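PDB 4C6S: disease resistance protein RRS1 from Arabidopsis thaliana, which acts as a transcription factor that binds W-box DNA and as a disease resistance protein that works with RPS4, represented here by its TIR domain. Local coordinates for residues 7-12 with 34-39; 11-16 with 63-68. All coordinates share one frame; numbering follows the deposited sequence.

Contact 1 of 2, residues 7-12 with 34-39; sequences FVCISC and NNVVVD
Val8, Ile10 and Cys12 each give a backbone N-H to residues 34-39, and Val36 and Val38 give theirs back, so five hydrogen bonds join two parallel strands of the TIR sheet, a beta-alpha-beta crossover through helix 20-30. The bond from Val38 N to Ile10 O is 2.8 Å long and nearly straight. The first, from Val8 N to Asn34 O, meets its carbonyl more bent, with the donor tilted 20° from the carbonyl plane. CA-H groups add weaker contacts, as from Asn35 CA to Val8 O at 3.1 Å.

The apolar side chains sort onto the two faces. On one, Cys9 SG lies anti to its own backbone N (chi1 180°), which brings it to Val38 CG2 at 3.7 Å and near Val36 CG2. Helix 51-56 packs there through Ile54 and Lys53. On the other, Val37 CG1 meets Cys12 SG at 4.0 Å, and Val21 and Leu28 of helix 20-30 close over this face.

The Asn35 amide bonds elsewhere. Its OD1 touches Ile10 CD1 at 3.8 Å but bonds to Ser25 OG, and ND2 bonds to Ile33 O. The backbone therefore supplies the directional bonding of this edge pair, and the side chains pack it between helices.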
loop_
_atom_site.group_PDB
_atom_site.type_symbol
_atom_site.label_atom_id
_atom_site.label_comp_id
_atom_site.label_asym_id
_atom_site.label_seq_id
_atom_site.Cartn_x
_atom_site.Cartn_y
_atom_site.Cartn_z
ATOM N N PHE A 7 -13.579 17.098 -7.600
ATOM C CA PHE A 7 -12.544 16.079 -7.511
ATOM C C PHE A 7 -11.591 16.347 -6.359
ATOM O O PHE A 7 -11.559 17.450 -5.808
ATOM C CB PHE A 7 -11.767 15.992 -8.821
ATOM C CG PHE A 7 -10.912 17.197 -9.105
ATOM C CD1 PHE A 7 -11.440 18.301 -9.758
ATOM C CD2 PHE A 7 -9.576 17.219 -8.726
ATOM C CE1 PHE A 7 -10.649 19.409 -10.027
ATOM C CE2 PHE A 7 -8.785 18.315 -8.987
ATOM C CZ PHE A 7 -9.323 19.417 -9.640
ATOM N N VAL A 8 -10.797 15.335 -6.018
ATOM C CA VAL A 8 -9.868 15.424 -4.914
ATOM C C VAL A 8 -8.454 15.530 -5.453
ATOM O O VAL A 8 -8.112 14.868 -6.432
ATOM C CB VAL A 8 -9.976 14.165 -4.023
ATOM C CG1 VAL A 8 -8.887 14.160 -2.945
ATOM C CG2 VAL A 8 -11.360 14.076 -3.412
ATOM N N CYS A 9 -7.626 16.373 -4.840
ATOM C CA CYS A 9 -6.214 16.377 -5.203
ATOM C C CYS A 9 -5.397 15.831 -4.050
ATOM O O CYS A 9 -5.434 16.383 -2.960
ATOM C CB CYS A 9 -5.724 17.780 -5.555
ATOM S SG CYS A 9 -3.966 17.828 -6.010
ATOM N N ILE A 10 -4.661 14.753 -4.296
ATOM C CA ILE A 10 -3.769 14.203 -3.274
ATOM C C ILE A 10 -2.360 14.690 -3.538
ATOM O O ILE A 10 -1.830 14.456 -4.629
ATOM C CB ILE A 10 -3.727 12.679 -3.345
ATOM C CG1 ILE A 10 -5.126 12.085 -3.194
ATOM C CG2 ILE A 10 -2.762 12.135 -2.261
ATOM C CD1 ILE A 10 -5.212 10.636 -3.677
ATOM N N SER A 11 -1.746 15.359 -2.562
ATOM C CA SER A 11 -0.348 15.773 -2.705
ATOM C C SER A 11 0.517 14.891 -1.813
ATOM O O SER A 11 0.085 14.502 -0.728
ATOM C CB SER A 11 -0.173 17.239 -2.327
ATOM O OG SER A 11 -0.823 17.519 -1.099
ATOM N N CYS A 12 1.724 14.564 -2.276
ATOM C CA CYS A 12 2.614 13.665 -1.530
ATOM C C CYS A 12 4.049 13.819 -1.975
ATOM O O CYS A 12 4.332 14.497 -2.968
ATOM C CB CYS A 12 2.184 12.194 -1.711
ATOM S SG CYS A 12 2.363 11.571 -3.420
ATOM N N ASN A 34 -13.516 11.220 -8.309
ATOM C CA ASN A 34 -12.432 11.560 -9.220
ATOM C C ASN A 34 -11.281 12.172 -8.443
ATOM O O ASN A 34 -11.501 12.920 -7.479
ATOM C CB ASN A 34 -12.915 12.549 -10.265
ATOM C CG ASN A 34 -14.063 12.009 -11.076
ATOM O OD1 ASN A 34 -14.116 10.816 -11.373
ATOM N ND2 ASN A 34 -14.995 12.882 -11.438
ATOM N N ASN A 35 -10.054 11.854 -8.838
ATOM C CA ASN A 35 -8.907 12.379 -8.096
ATOM C C ASN A 35 -7.655 12.438 -8.950
ATOM O O ASN A 35 -7.547 11.742 -9.972
ATOM C CB ASN A 35 -8.671 11.593 -6.791
ATOM C CG ASN A 35 -8.164 10.175 -7.034
ATOM O OD1 ASN A 35 -6.950 9.920 -7.023
ATOM N ND2 ASN A 35 -9.088 9.246 -7.257
ATOM N N VAL A 36 -6.727 13.305 -8.560
ATOM C CA VAL A 36 -5.451 13.387 -9.249
ATOM C C VAL A 36 -4.389 13.422 -8.170
ATOM O O VAL A 36 -4.679 13.729 -7.005
ATOM C CB VAL A 36 -5.335 14.639 -10.140
ATOM C CG1 VAL A 36 -6.456 14.673 -11.165
ATOM C CG2 VAL A 36 -5.366 15.889 -9.280
ATOM N N VAL A 37 -3.160 13.088 -8.545
ATOM C CA VAL A 37 -2.075 13.067 -7.567
ATOM C C VAL A 37 -1.013 14.064 -8.004
ATOM O O VAL A 37 -0.646 14.114 -9.183
ATOM C CB VAL A 37 -1.448 11.657 -7.428
ATOM C CG1 VAL A 37 -0.264 11.706 -6.496
ATOM C CG2 VAL A 37 -2.466 10.667 -6.882
ATOM N N VAL A 38 -0.545 14.867 -7.053
ATOM C CA VAL A 38 0.554 15.792 -7.300
ATOM C C VAL A 38 1.733 15.441 -6.404
ATOM O O VAL A 38 1.607 15.390 -5.178
ATOM C CB VAL A 38 0.135 17.245 -7.049
ATOM C CG1 VAL A 38 1.346 18.172 -7.130
ATOM C CG2 VAL A 38 -0.912 17.658 -8.053
ATOM N N ASP A 39 2.877 15.189 -7.035
ATOM C CA ASP A 39 4.124 14.868 -6.345
ATOM C C ASP A 39 4.800 16.195 -6.015
ATOM O O ASP A 39 5.182 16.927 -6.921
ATOM C CB ASP A 39 4.993 14.018 -7.297
ATOM C CG ASP A 39 6.365 13.655 -6.726
ATOM O OD1 ASP A 39 6.786 14.228 -5.701
ATOM O OD2 ASP A 39 7.042 12.800 -7.341
#

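Contact 2 of 2, residues 11-16 with 63-68; sequences SCVEEV and VLPGNC. With SO4 (sulfate ion), chain D.
Val63 N gives its hydrogen to Ser11 O at 2.8 Å, a bond with an angle of 162° at the hydrogen, and beyond it the two parallel strands part. This is the end of the parallel sheet of the TIR domain where the strands have their C termini and run out into loops.

A water sits where the next direct bond might have been. It accepts from Val13 N at 2.9 Å and donates to Val63 O at 2.6 Å, so both backbone groups stay paired although the backbones are farther apart. After Cys12, segment 11-16 turns into a weakly bonded helix that begins near Glu14. Segment 63-68 makes an inverse gamma turn centred on Pro65, then a type I turn from Pro65 to Cys68, closed by Cys68 N on Pro65 O.

The side chains meet lightly. Cys12 CB lies beside Val63 CB at 4.1 Å, on the side where helix 20-30 packs with Val21 and Leu24. Further out, chi1 of -60° sets Val13 CG1 anti to the carbonyl carbon and carries it across to the proline ring, 4.1 Å from Pro65 CG. Phe78 of helix 74-82 touches both residues. Val16 CG2 makes a looser contact with Val63 CG1 at 4.4 Å, and Tyr98 of strand 92-98 packs on both valines.

A sulfate, probably from the crystallisation liquor, lies between the short helix at 14-16 and the turn 65-68. Val16 CG1 approaches its O2 from the helix. Asn67 ties the turn to the loop after strand 92-98, its side chain bonding to Asp100 and Ser101. From segment 63-68 one backbone N-H reaches the ion: Asn67 N donates to sulfate O4 at 3.1 Å, with 164° at the hydrogen.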
loop_
_atom_site.group_PDB
_atom_site.type_symbol
_atom_site.label_atom_id
_atom_site.label_comp_id
_atom_site.label_asym_id
_atom_site.label_seq_id
_atom_site.Cartn_x
_atom_site.Cartn_y
_atom_site.Cartn_z
ATOM N N SER A 11 -1.746 15.359 -2.562
ATOM C CA SER A 11 -0.348 15.773 -2.705
ATOM C C SER A 11 0.517 14.891 -1.813
ATOM O O SER A 11 0.085 14.502 -0.728
ATOM C CB SER A 11 -0.173 17.239 -2.327
ATOM O OG SER A 11 -0.823 17.519 -1.099
ATOM N N CYS A 12 1.724 14.564 -2.276
ATOM C CA CYS A 12 2.614 13.665 -1.530
ATOM C C CYS A 12 4.049 13.819 -1.975
ATOM O O CYS A 12 4.332 14.497 -2.968
ATOM C CB CYS A 12 2.184 12.194 -1.711
ATOM S SG CYS A 12 2.363 11.571 -3.420
ATOM N N VAL A 13 4.963 13.188 -1.238
ATOM C CA VAL A 13 6.357 13.136 -1.666
ATOM C C VAL A 13 6.559 11.908 -2.557
ATOM O O VAL A 13 5.729 11.005 -2.566
ATOM C CB VAL A 13 7.322 13.115 -0.470
ATOM C CG1 VAL A 13 7.137 14.367 0.378
ATOM C CG2 VAL A 13 7.087 11.874 0.369
ATOM N N GLU A 14 7.655 11.875 -3.310
ATOM C CA GLU A 14 7.819 10.835 -4.324
ATOM C C GLU A 14 7.915 9.441 -3.721
ATOM O O GLU A 14 7.456 8.470 -4.327
ATOM C CB GLU A 14 9.019 11.132 -5.232
ATOM C CG GLU A 14 10.356 11.077 -4.531
ATOM C CD GLU A 14 11.466 11.709 -5.350
ATOM O OE1 GLU A 14 11.262 11.921 -6.567
ATOM O OE2 GLU A 14 12.537 11.998 -4.772
ATOM N N GLU A 15 8.465 9.352 -2.509
ATOM C CA GLU A 15 8.657 8.066 -1.829
ATOM C C GLU A 15 7.383 7.238 -1.631
ATOM O O GLU A 15 7.447 6.010 -1.566
ATOM C CB GLU A 15 9.356 8.262 -0.472
ATOM C CG GLU A 15 10.670 9.039 -0.520
ATOM C CD GLU A 15 10.490 10.556 -0.432
ATOM O OE1 GLU A 15 10.126 11.177 -1.452
ATOM O OE2 GLU A 15 10.726 11.133 0.656
ATOM N N VAL A 16 6.228 7.890 -1.522
ATOM C CA VAL A 16 4.986 7.142 -1.341
ATOM C C VAL A 16 4.030 7.255 -2.519
ATOM O O VAL A 16 2.931 6.694 -2.483
ATOM C CB VAL A 16 4.270 7.573 -0.055
ATOM C CG1 VAL A 16 5.147 7.278 1.153
ATOM C CG2 VAL A 16 3.929 9.065 -0.122
ATOM N N VAL A 63 -0.798 14.230 1.919
ATOM C CA VAL A 63 -0.180 13.069 2.550
ATOM C C VAL A 63 1.229 13.458 2.914
ATOM O O VAL A 63 2.061 13.743 2.044
ATOM C CB VAL A 63 -0.163 11.860 1.622
ATOM C CG1 VAL A 63 0.593 10.717 2.290
ATOM C CG2 VAL A 63 -1.592 11.450 1.296
ATOM N N LEU A 64 1.492 13.515 4.215
ATOM C CA LEU A 64 2.703 14.139 4.720
ATOM C C LEU A 64 3.697 13.075 5.124
ATOM O O LEU A 64 3.295 11.993 5.572
ATOM C CB LEU A 64 2.365 15.022 5.923
ATOM C CG LEU A 64 1.425 16.175 5.555
ATOM C CD1 LEU A 64 0.691 16.707 6.773
ATOM C CD2 LEU A 64 2.200 17.295 4.869
ATOM N N PRO A 65 4.999 13.359 4.940
ATOM C CA PRO A 65 6.051 12.414 5.339
ATOM C C PRO A 65 6.262 12.482 6.845
ATOM O O PRO A 65 7.135 13.196 7.344
ATOM C CB PRO A 65 7.280 12.920 4.585
ATOM C CG PRO A 65 7.050 14.403 4.444
ATOM C CD PRO A 65 5.552 14.580 4.309
ATOM N N GLY A 66 5.447 11.723 7.566
ATOM C CA GLY A 66 5.369 11.860 9.006
ATOM C C GLY A 66 6.594 11.434 9.776
ATOM O O GLY A 66 6.734 11.791 10.948
ATOM N N ASN A 67 7.479 10.671 9.138
ATOM C CA ASN A 67 8.736 10.267 9.781
ATOM C C ASN A 67 9.769 11.394 9.799
ATOM O O ASN A 67 10.790 11.304 10.488
ATOM C CB ASN A 67 9.327 9.057 9.057
ATOM C CG ASN A 67 8.563 7.764 9.332
ATOM O OD1 ASN A 67 7.476 7.779 9.908
ATOM N ND2 ASN A 67 9.138 6.639 8.917
ATOM N N CYS A 68 9.510 12.448 9.027
ATOM C CA CYS A 68 10.467 13.545 8.875
ATOM C C CYS A 68 10.113 14.748 9.740
ATOM O O CYS A 68 8.953 14.989 10.042
ATOM C CB CYS A 68 10.554 13.999 7.418
ATOM S SG CYS A 68 10.856 12.674 6.235
HETATM S S SO4 D . 7.473 8.611 5.162
HETATM O O1 SO4 D . 7.471 7.153 5.277
HETATM O O2 SO4 D . 6.575 8.965 4.059
HETATM O O3 SO4 D . 8.822 9.073 4.846
HETATM O O4 SO4 D . 7.069 9.224 6.437
HETATM O O HOH W 1 4.105 12.244 1.346
#

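Overall arrangement
Strand 8-12 comes first in the chain and serves both contacts. The chain leaves it through helices 14-17 and 20-30 and returns as strand 35-39, where contact 1 closes the shorter loop. It then runs through helices 44-48 and 51-56 and comes back as strand 59-65 on the other side of strand 8-12, where contact 2 closes a longer loop. The contacts share Ser11 and Cys12. Neither loop lies wholly within the other: contact 1 starts and ends earlier in the chain than contact 2, so the two cross. Together the contacts set the sheet order 35-39, 8-12, 59-65. Ile10 CG2 and Val63 CG2 pack directly from one contact to the other, 3.8 Å apart.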